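Long-range contacts in ABM domain-containing protein (Deinococcus radiodurans, PDB 3E8O), which is of unknown function but has a ferredoxin-like fold and is a putative antibiotic biosynthesis monooxygenase of the dimeric alpha-beta barrel clan: residues Thr18-Ala28 with Val101-Ala111; Leu36-Ala44 with Val58-Phe68. All coordinates share one frame; numbering follows the deposited sequence.

Contact 1: Thr18-Ala28 with Val101-Ala111; sequences TMVISHGTLSA and VTDLKITAYEA
Val20 and Ala108 meet on the sheet face turned to the helices, Val20 CG1 lying 3.9 Å from the CB of Ala108, with Met80 of helix 77-84 against both. Farther along this face, Leu26 sets its CB against Leu104 CD1 (4.0 Å) while the Leu26 side chain crosses that of Val101 obliquely, CD1 touching Val101 CG1; Leu96 of helix 87-98 touches all three. This is the edge of the ferredoxin-like sheet within the chain: strand 105-110 runs antiparallel to the inner strand 20-27, their axes 4.6 Å apart. Ile21/Tyr109, His23/Thr107 and Thr25/Lys105 form the hydrogen-bonded pairs, and the bond from His23 N to Thr107 O (2.9 Å) is almost straight at 174°. These residues look to the other face, where Ile21 packs on Tyr109 of the second subunit and the His23 ring stands edge-to-face to His73 of that subunit. Beyond the ladder a side chain takes over from the backbone. Asp103 places one carboxylate oxygen on each donor of Ser27, OD1 accepting from N (2.8 Å) and OD2 from OG (2.6 Å), both on the syn side. With chi1 at 72°, Ser27 swings OG between its N and carbonyl carbon, so both donors face the carboxylate.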
loop_
_atom_site.group_PDB
_atom_site.type_symbol
_atom_site.label_atom_id
_atom_site.label_comp_id
_atom_site.label_asym_id
_atom_site.label_seq_id
_atom_site.Cartn_x
_atom_site.Cartn_y
_atom_site.Cartn_z
ATOM N N THR A 18 14.693 -7.149 12.718
ATOM C CA THR A 18 14.095 -5.849 12.239
ATOM C C THR A 18 13.062 -6.129 11.152
ATOM O O THR A 18 13.364 -6.813 10.179
ATOM C CB THR A 18 15.163 -4.878 11.670
ATOM O OG1 THR A 18 16.196 -4.641 12.654
ATOM C CG2 THR A 18 14.498 -3.530 11.210
HETATM N N MSE A 19 11.838 -5.620 11.369
HETATM C CA MSE A 19 10.748 -5.811 10.393
HETATM C C MSE A 19 11.157 -5.156 9.103
HETATM O O MSE A 19 11.912 -4.179 9.086
HETATM C CB MSE A 19 9.418 -5.230 10.850
HETATM C CG MSE A 19 8.209 -5.665 10.033
HETATM SE SE MSE A 19 6.479 -4.958 10.656
HETATM C CE MSE A 19 6.580 -3.267 9.794
ATOM N N VAL A 20 10.669 -5.710 8.022
ATOM C CA VAL A 20 10.972 -5.203 6.672
ATOM C C VAL A 20 9.662 -4.896 5.964
ATOM O O VAL A 20 8.718 -5.695 5.995
ATOM C CB VAL A 20 11.734 -6.247 5.832
ATOM C CG1 VAL A 20 12.069 -5.728 4.443
ATOM C CG2 VAL A 20 13.002 -6.673 6.587
ATOM N N ILE A 21 9.624 -3.739 5.322
ATOM C CA ILE A 21 8.476 -3.311 4.531
ATOM C C ILE A 21 8.842 -3.372 3.077
ATOM O O ILE A 21 9.884 -2.860 2.683
ATOM C CB ILE A 21 8.110 -1.883 4.870
ATOM C CG1 ILE A 21 7.615 -1.778 6.327
ATOM C CG2 ILE A 21 7.104 -1.342 3.839
ATOM C CD1 ILE A 21 7.417 -0.315 6.797
ATOM N N SER A 22 7.996 -4.023 2.289
ATOM C CA SER A 22 8.158 -4.053 0.811
ATOM C C SER A 22 7.051 -3.241 0.160
ATOM O O SER A 22 5.877 -3.324 0.564
ATOM C CB SER A 22 8.043 -5.492 0.306
ATOM O OG SER A 22 8.474 -5.657 -1.038
ATOM N N HIS A 23 7.409 -2.476 -0.867
ATOM C CA HIS A 23 6.466 -1.683 -1.684
ATOM C C HIS A 23 6.686 -2.022 -3.141
ATOM O O HIS A 23 7.799 -1.903 -3.665
ATOM C CB HIS A 23 6.675 -0.183 -1.436
ATOM C CG HIS A 23 5.844 0.704 -2.300
ATOM N ND1 HIS A 23 4.472 0.732 -2.214
ATOM C CD2 HIS A 23 6.179 1.514 -3.341
ATOM C CE1 HIS A 23 4.001 1.586 -3.114
ATOM N NE2 HIS A 23 5.023 2.076 -3.806
ATOM N N GLY A 24 5.628 -2.532 -3.762
ATOM C CA GLY A 24 5.685 -2.917 -5.163
ATOM C C GLY A 24 4.584 -2.300 -5.954
ATOM O O GLY A 24 3.461 -2.089 -5.467
ATOM N N THR A 25 4.922 -1.977 -7.197
ATOM C CA THR A 25 3.951 -1.444 -8.134
ATOM C C THR A 25 4.078 -2.200 -9.469
ATOM O O THR A 25 5.143 -2.690 -9.851
ATOM C CB THR A 25 4.132 0.041 -8.354
ATOM O OG1 THR A 25 5.463 0.325 -8.832
ATOM C CG2 THR A 25 3.873 0.810 -7.023
ATOM N N LEU A 26 2.948 -2.279 -10.155
ATOM C CA LEU A 26 2.816 -2.972 -11.449
ATOM C C LEU A 26 1.513 -2.558 -12.097
ATOM O O LEU A 26 0.602 -2.086 -11.398
ATOM C CB LEU A 26 2.862 -4.491 -11.328
ATOM C CG LEU A 26 1.745 -5.235 -10.599
ATOM C CD1 LEU A 26 1.878 -6.750 -10.910
ATOM C CD2 LEU A 26 1.688 -4.934 -9.073
ATOM N N SER A 27 1.417 -2.713 -13.417
ATOM C CA SER A 27 0.169 -2.367 -14.099
ATOM C C SER A 27 -0.107 -3.315 -15.229
ATOM O O SER A 27 0.784 -3.986 -15.725
ATOM C CB SER A 27 0.209 -0.920 -14.623
ATOM O OG SER A 27 1.073 -0.804 -15.736
ATOM N N ALA A 28 -1.362 -3.345 -15.642
ATOM C CA ALA A 28 -1.781 -4.166 -16.775
ATOM C C ALA A 28 -2.597 -3.319 -17.730
ATOM O O ALA A 28 -3.258 -2.349 -17.345
ATOM C CB ALA A 28 -2.614 -5.386 -16.300
ATOM N N VAL A 101 2.691 -8.030 -18.464
ATOM C CA VAL A 101 2.950 -7.102 -17.343
ATOM C C VAL A 101 4.451 -7.038 -17.191
ATOM O O VAL A 101 5.076 -8.006 -16.770
ATOM C CB VAL A 101 2.316 -7.568 -16.027
ATOM C CG1 VAL A 101 2.807 -6.688 -14.845
ATOM C CG2 VAL A 101 0.792 -7.602 -16.179
ATOM N N THR A 102 5.022 -5.902 -17.562
ATOM C CA THR A 102 6.474 -5.763 -17.640
ATOM C C THR A 102 7.039 -4.707 -16.734
ATOM O O THR A 102 8.257 -4.509 -16.720
ATOM C CB THR A 102 6.928 -5.386 -19.063
ATOM O OG1 THR A 102 6.378 -4.118 -19.416
ATOM C CG2 THR A 102 6.489 -6.445 -20.038
ATOM N N ASP A 103 6.206 -4.127 -15.880
ATOM C CA ASP A 103 6.651 -2.997 -15.060
ATOM C C ASP A 103 6.656 -3.281 -13.575
ATOM O O ASP A 103 6.663 -2.362 -12.748
ATOM C CB ASP A 103 5.839 -1.728 -15.347
ATOM C CG ASP A 103 4.376 -1.872 -15.019
ATOM O OD1 ASP A 103 3.947 -2.981 -14.642
ATOM O OD2 ASP A 103 3.644 -0.870 -15.203
ATOM N N LEU A 104 6.629 -4.535 -13.182
ATOM C CA LEU A 104 6.693 -4.783 -11.750
ATOM C C LEU A 104 8.017 -4.317 -11.171
ATOM O O LEU A 104 9.081 -4.705 -11.629
ATOM C CB LEU A 104 6.546 -6.287 -11.459
ATOM C CG LEU A 104 6.697 -6.773 -10.004
ATOM C CD1 LEU A 104 5.714 -6.154 -9.039
ATOM C CD2 LEU A 104 6.665 -8.311 -9.885
ATOM N N LYS A 105 7.950 -3.502 -10.127
ATOM C CA LYS A 105 9.116 -3.042 -9.390
ATOM C C LYS A 105 8.834 -3.140 -7.914
ATOM O O LYS A 105 7.813 -2.652 -7.450
ATOM C CB LYS A 105 9.540 -1.612 -9.759
ATOM C CG LYS A 105 10.865 -1.185 -9.114
ATOM C CD LYS A 105 11.331 0.142 -9.483
ATOM C CE LYS A 105 12.589 0.530 -8.722
ATOM N NZ LYS A 105 13.768 -0.313 -9.100
ATOM N N ILE A 106 9.749 -3.780 -7.213
ATOM C CA ILE A 106 9.623 -3.939 -5.755
ATOM C C ILE A 106 10.892 -3.483 -5.070
ATOM O O ILE A 106 11.994 -3.829 -5.492
ATOM C CB ILE A 106 9.358 -5.422 -5.385
ATOM C CG1 ILE A 106 8.105 -6.002 -6.071
ATOM C CG2 ILE A 106 9.229 -5.616 -3.857
ATOM C CD1 ILE A 106 7.882 -7.510 -5.786
ATOM N N THR A 107 10.695 -2.648 -4.066
ATOM C CA THR A 107 11.795 -2.132 -3.209
ATOM C C THR A 107 11.375 -2.387 -1.764
ATOM O O THR A 107 10.238 -2.194 -1.424
ATOM C CB THR A 107 12.057 -0.623 -3.461
ATOM O OG1 THR A 107 12.126 -0.404 -4.876
ATOM C CG2 THR A 107 13.352 -0.164 -2.723
ATOM N N ALA A 108 12.323 -2.822 -0.964
ATOM C CA ALA A 108 12.105 -3.125 0.461
ATOM C C ALA A 108 12.960 -2.203 1.306
ATOM O O ALA A 108 13.980 -1.683 0.853
ATOM C CB ALA A 108 12.398 -4.581 0.771
ATOM N N TYR A 109 12.561 -2.091 2.569
ATOM C CA TYR A 109 13.235 -1.198 3.528
ATOM C C TYR A 109 13.111 -1.793 4.912
ATOM O O TYR A 109 12.038 -2.222 5.302
ATOM C CB TYR A 109 12.567 0.206 3.586
ATOM C CG TYR A 109 12.361 0.858 2.244
ATOM C CD1 TYR A 109 11.246 0.567 1.469
ATOM C CD2 TYR A 109 13.267 1.769 1.753
ATOM C CE1 TYR A 109 11.060 1.137 0.230
ATOM C CE2 TYR A 109 13.089 2.339 0.510
ATOM C CZ TYR A 109 11.989 2.016 -0.257
ATOM O OH TYR A 109 11.829 2.628 -1.489
ATOM N N GLU A 110 14.215 -1.855 5.639
ATOM C CA GLU A 110 14.142 -2.212 7.058
ATOM C C GLU A 110 13.431 -1.069 7.755
ATOM O O GLU A 110 13.639 0.119 7.475
ATOM C CB GLU A 110 15.520 -2.457 7.653
ATOM C CG GLU A 110 16.070 -3.756 7.111
ATOM C CD GLU A 110 17.294 -4.262 7.823
ATOM O OE1 GLU A 110 18.324 -3.585 7.715
ATOM O OE2 GLU A 110 17.234 -5.340 8.457
ATOM N N ALA A 111 12.574 -1.447 8.681
ATOM C CA ALA A 111 11.710 -0.519 9.412
ATOM C C ALA A 111 12.111 -0.402 10.855
ATOM O O ALA A 111 12.486 -1.373 11.481
ATOM C CB ALA A 111 10.235 -1.011 9.329
HETATM O O HOH W 1 15.670 -7.784 8.982
HETATM O O HOH W 2 11.672 -3.365 13.059
HETATM O O HOH W 3 9.088 0.070 -5.083
HETATM O O HOH W 4 5.651 -0.099 -11.537
HETATM O O HOH W 5 3.079 -3.603 -17.581
#

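Contact 2: Leu36-Ala44 with Val58-Phe68; sequences LRQLLVHIA and VSEDLSQPGHF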
loop_
_atom_site.group_PDB
_atom_site.type_symbol
_atom_site.label_atom_id
_atom_site.label_comp_id
_atom_site.label_asym_id
_atom_site.label_seq_id
_atom_site.Cartn_x
_atom_site.Cartn_y
_atom_site.Cartn_z
ATOM N N LEU A 36 -4.994 -10.055 -14.047
ATOM C CA LEU A 36 -3.972 -9.678 -13.069
ATOM C C LEU A 36 -4.557 -9.552 -11.658
ATOM O O LEU A 36 -3.943 -9.955 -10.667
ATOM C CB LEU A 36 -3.264 -8.400 -13.470
ATOM C CG LEU A 36 -2.134 -7.960 -12.527
ATOM C CD1 LEU A 36 -1.069 -9.029 -12.280
ATOM C CD2 LEU A 36 -1.504 -6.630 -13.010
ATOM N N ARG A 37 -5.780 -9.062 -11.586
ATOM C CA ARG A 37 -6.414 -8.929 -10.272
ATOM C C ARG A 37 -6.578 -10.296 -9.647
ATOM O O ARG A 37 -6.342 -10.494 -8.484
ATOM C CB ARG A 37 -7.776 -8.202 -10.339
ATOM C CG ARG A 37 -7.688 -6.761 -10.767
ATOM C CD ARG A 37 -9.041 -6.062 -10.721
ATOM N NE ARG A 37 -8.993 -4.754 -11.331
ATOM C CZ ARG A 37 -9.281 -4.461 -12.591
ATOM N NH1 ARG A 37 -9.807 -5.355 -13.405
ATOM N NH2 ARG A 37 -9.064 -3.250 -13.026
ATOM N N GLN A 38 -7.035 -11.247 -10.450
ATOM C CA GLN A 38 -7.232 -12.604 -9.970
ATOM C C GLN A 38 -5.925 -13.221 -9.489
ATOM O O GLN A 38 -5.852 -13.864 -8.451
ATOM C CB GLN A 38 -7.905 -13.501 -11.045
ATOM C CG GLN A 38 -8.094 -14.925 -10.531
ATOM C CD GLN A 38 -8.569 -15.937 -11.524
ATOM O OE1 GLN A 38 -8.095 -16.008 -12.659
ATOM N NE2 GLN A 38 -9.486 -16.781 -11.070
ATOM N N LEU A 39 -4.884 -13.013 -10.277
ATOM C CA LEU A 39 -3.536 -13.525 -9.928
ATOM C C LEU A 39 -3.024 -12.929 -8.631
ATOM O O LEU A 39 -2.500 -13.633 -7.770
ATOM C CB LEU A 39 -2.567 -13.233 -11.063
ATOM C CG LEU A 39 -1.107 -13.643 -10.849
ATOM C CD1 LEU A 39 -0.933 -15.137 -10.592
ATOM C CD2 LEU A 39 -0.279 -13.178 -12.081
ATOM N N LEU A 40 -3.209 -11.616 -8.480
ATOM C CA LEU A 40 -2.750 -10.918 -7.287
ATOM C C LEU A 40 -3.470 -11.412 -6.015
ATOM O O LEU A 40 -2.865 -11.635 -4.986
ATOM C CB LEU A 40 -2.857 -9.396 -7.443
ATOM C CG LEU A 40 -1.865 -8.720 -8.383
ATOM C CD1 LEU A 40 -2.258 -7.276 -8.649
ATOM C CD2 LEU A 40 -0.424 -8.813 -7.800
ATOM N N VAL A 41 -4.776 -11.587 -6.125
ATOM C CA VAL A 41 -5.566 -12.061 -4.982
ATOM C C VAL A 41 -5.098 -13.469 -4.602
ATOM O O VAL A 41 -4.979 -13.801 -3.415
ATOM C CB VAL A 41 -7.083 -11.974 -5.309
ATOM C CG1 VAL A 41 -7.911 -12.755 -4.300
ATOM C CG2 VAL A 41 -7.504 -10.490 -5.369
ATOM N N HIS A 42 -4.791 -14.282 -5.611
ATOM C CA HIS A 42 -4.336 -15.662 -5.378
ATOM C C HIS A 42 -2.987 -15.675 -4.673
ATOM O O HIS A 42 -2.787 -16.394 -3.685
ATOM C CB HIS A 42 -4.276 -16.475 -6.666
ATOM C CG HIS A 42 -3.730 -17.853 -6.479
ATOM N ND1 HIS A 42 -2.373 -18.119 -6.432
ATOM C CD2 HIS A 42 -4.358 -19.037 -6.295
ATOM C CE1 HIS A 42 -2.195 -19.414 -6.225
ATOM N NE2 HIS A 42 -3.384 -19.992 -6.140
ATOM N N ILE A 43 -2.078 -14.851 -5.170
ATOM C CA ILE A 43 -0.716 -14.730 -4.594
ATOM C C ILE A 43 -0.795 -14.256 -3.136
ATOM O O ILE A 43 -0.115 -14.753 -2.251
ATOM C CB ILE A 43 0.155 -13.776 -5.426
ATOM C CG1 ILE A 43 0.439 -14.374 -6.819
ATOM C CG2 ILE A 43 1.464 -13.460 -4.701
ATOM C CD1 ILE A 43 0.776 -13.249 -7.906
ATOM N N ALA A 44 -1.669 -13.299 -2.881
ATOM C CA ALA A 44 -1.829 -12.783 -1.519
ATOM C C ALA A 44 -2.346 -13.841 -0.552
ATOM O O ALA A 44 -1.863 -13.951 0.558
ATOM C CB ALA A 44 -2.740 -11.514 -1.526
ATOM N N VAL A 58 -2.744 -6.642 -1.643
ATOM C CA VAL A 58 -2.725 -6.303 -3.041
ATOM C C VAL A 58 -3.890 -5.349 -3.286
ATOM O O VAL A 58 -5.013 -5.590 -2.823
ATOM C CB VAL A 58 -2.780 -7.525 -3.949
ATOM C CG1 VAL A 58 -1.487 -8.351 -3.823
ATOM C CG2 VAL A 58 -4.047 -8.483 -3.722
ATOM N N SER A 59 -3.612 -4.220 -3.928
ATOM C CA SER A 59 -4.614 -3.138 -4.049
ATOM C C SER A 59 -4.503 -2.435 -5.381
ATOM O O SER A 59 -3.500 -2.532 -6.072
ATOM C CB SER A 59 -4.482 -2.166 -2.852
ATOM O OG SER A 59 -3.213 -1.503 -2.834
ATOM N N GLU A 60 -5.543 -1.700 -5.704
ATOM C CA GLU A 60 -5.622 -0.960 -6.965
ATOM C C GLU A 60 -5.733 0.532 -6.700
ATOM O O GLU A 60 -6.521 0.983 -5.877
ATOM C CB GLU A 60 -6.820 -1.433 -7.807
ATOM C CG GLU A 60 -6.818 -0.885 -9.213
ATOM C CD GLU A 60 -7.802 -1.567 -10.153
ATOM O OE1 GLU A 60 -8.491 -2.496 -9.702
ATOM O OE2 GLU A 60 -7.838 -1.184 -11.373
ATOM N N ASP A 61 -4.876 1.267 -7.385
ATOM C CA ASP A 61 -4.735 2.711 -7.249
ATOM C C ASP A 61 -6.041 3.395 -7.623
ATOM O O ASP A 61 -6.487 3.252 -8.775
ATOM C CB ASP A 61 -3.561 3.181 -8.155
ATOM C CG ASP A 61 -3.168 4.629 -7.922
ATOM O OD1 ASP A 61 -4.003 5.392 -7.437
ATOM O OD2 ASP A 61 -2.031 4.969 -8.281
ATOM N N LEU A 62 -6.664 4.103 -6.684
ATOM C CA LEU A 62 -7.925 4.796 -6.958
ATOM C C LEU A 62 -7.725 5.888 -8.038
ATOM O O LEU A 62 -8.683 6.265 -8.680
ATOM C CB LEU A 62 -8.497 5.454 -5.669
ATOM C CG LEU A 62 -8.995 4.518 -4.603
ATOM C CD1 LEU A 62 -9.397 5.359 -3.404
ATOM C CD2 LEU A 62 -10.176 3.717 -5.122
ATOM N N SER A 63 -6.489 6.424 -8.100
ATOM C CA SER A 63 -6.066 7.562 -8.971
ATOM C C SER A 63 -5.680 7.077 -10.365
ATOM O O SER A 63 -5.570 7.894 -11.288
ATOM C CB SER A 63 -4.891 8.357 -8.327
ATOM O OG SER A 63 -5.183 8.884 -6.991
ATOM N N GLN A 64 -5.549 5.764 -10.538
ATOM C CA GLN A 64 -5.110 5.139 -11.805
ATOM C C GLN A 64 -5.539 3.691 -11.988
ATOM O O GLN A 64 -4.801 2.760 -11.667
ATOM C CB GLN A 64 -3.592 5.096 -11.882
ATOM C CG GLN A 64 -2.813 6.329 -11.723
ATOM C CD GLN A 64 -1.383 6.026 -12.104
ATOM O OE1 GLN A 64 -1.065 5.945 -13.286
ATOM N NE2 GLN A 64 -0.526 5.791 -11.113
ATOM N N PRO A 65 -6.719 3.464 -12.539
ATOM C CA PRO A 65 -7.235 2.127 -12.797
ATOM C C PRO A 65 -6.243 1.308 -13.591
ATOM O O PRO A 65 -5.544 1.836 -14.474
ATOM C CB PRO A 65 -8.502 2.390 -13.596
ATOM C CG PRO A 65 -8.912 3.732 -13.140
ATOM C CD PRO A 65 -7.673 4.508 -12.978
ATOM N N GLY A 66 -6.094 0.048 -13.183
ATOM C CA GLY A 66 -5.189 -0.885 -13.843
ATOM C C GLY A 66 -3.780 -0.810 -13.313
ATOM O O GLY A 66 -2.910 -1.520 -13.795
ATOM N N HIS A 67 -3.575 0.036 -12.308
ATOM C CA HIS A 67 -2.255 0.190 -11.614
ATOM C C HIS A 67 -2.442 -0.333 -10.202
ATOM O O HIS A 67 -3.370 0.059 -9.502
ATOM C CB HIS A 67 -1.795 1.636 -11.652
ATOM C CG HIS A 67 -1.490 2.114 -13.035
ATOM N ND1 HIS A 67 -0.218 2.435 -13.432
ATOM C CD2 HIS A 67 -2.282 2.262 -14.123
ATOM C CE1 HIS A 67 -0.242 2.810 -14.702
ATOM N NE2 HIS A 67 -1.489 2.732 -15.141
ATOM N N PHE A 68 -1.529 -1.215 -9.817
ATOM C CA PHE A 68 -1.647 -1.995 -8.584
ATOM C C PHE A 68 -0.438 -1.815 -7.699
ATOM O O PHE A 68 0.657 -1.435 -8.127
ATOM C CB PHE A 68 -1.828 -3.486 -8.935
ATOM C CG PHE A 68 -3.022 -3.755 -9.833
ATOM C CD1 PHE A 68 -4.293 -3.823 -9.320
ATOM C CD2 PHE A 68 -2.873 -3.848 -11.217
ATOM C CE1 PHE A 68 -5.376 -3.993 -10.120
ATOM C CE2 PHE A 68 -3.968 -4.016 -12.021
ATOM C CZ PHE A 68 -5.217 -4.087 -11.472
#
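Arg37 grips Glu60 side-on beside a largely apolar patch, NE bonding to OE1 at 2.8 Å and NH2 to OE2 at 2.9 Å. Both oxygens are met on their syn sides, and the guanidinium and carboxylate planes are turned 26° apart. This salt bridge ties helix 33-47 to the end of strand 53-61, within the first split beta-alpha-beta unit of the ferredoxin-like fold, where the helix links the parallel strands 20-27 and 53-61; strand 67-74, antiparallel to both, lies between them. Arg37 reaches Glu60 with its chain extended from CG to NE, and on the way it crosses Phe68 at about a right angle: Arg37 CG stands 3.7 Å from Phe68 CE1, and Arg37 NE lies at the ring edge, in its plane. Leu36 CD2 reaches CD2 of the same ring (3.6 Å), while Leu40 CD1 settles near Phe68 CG and CB. Val58 sets its methyls against the CB and carbonyl of Leu40 and, one helical turn on, brings CG2 4.0 Å from the CB of Ala44. The carboxylate is also tied to its own hairpin loop. Gly66, at positive phi in the type II turn Gln64-His67, donates its backbone N to Glu60 OE2 (2.8 Å) on the anti side, so that single oxygen takes two N-H groups.

How the contacts relate
Both contacts build on one antiparallel sheet, but they hold it in different directions. Contact 1 works within the sheet, zipping strand to strand mainly by backbone bonds; contact 2 works across its thickness, laying a helix on a hairpin through side chains. Contact 2 is mostly buried, whereas contact 1 is only partly so, with waters bridging the two strands at several points along their length. They join directly, since strand 20-27 is flanked by 67-74: Leu26 O and Phe68 N, 2.8 Å apart, probably share a hydrogen bond, and Leu36 packs on Leu26, Ala28 and Val101. Carboxylates serve each place differently, Asp103 fixing a strand end and Glu60 anchoring a helix. One edge strand from each contact, 105-110 and 53-61, pairs on with a strand of the second subunit.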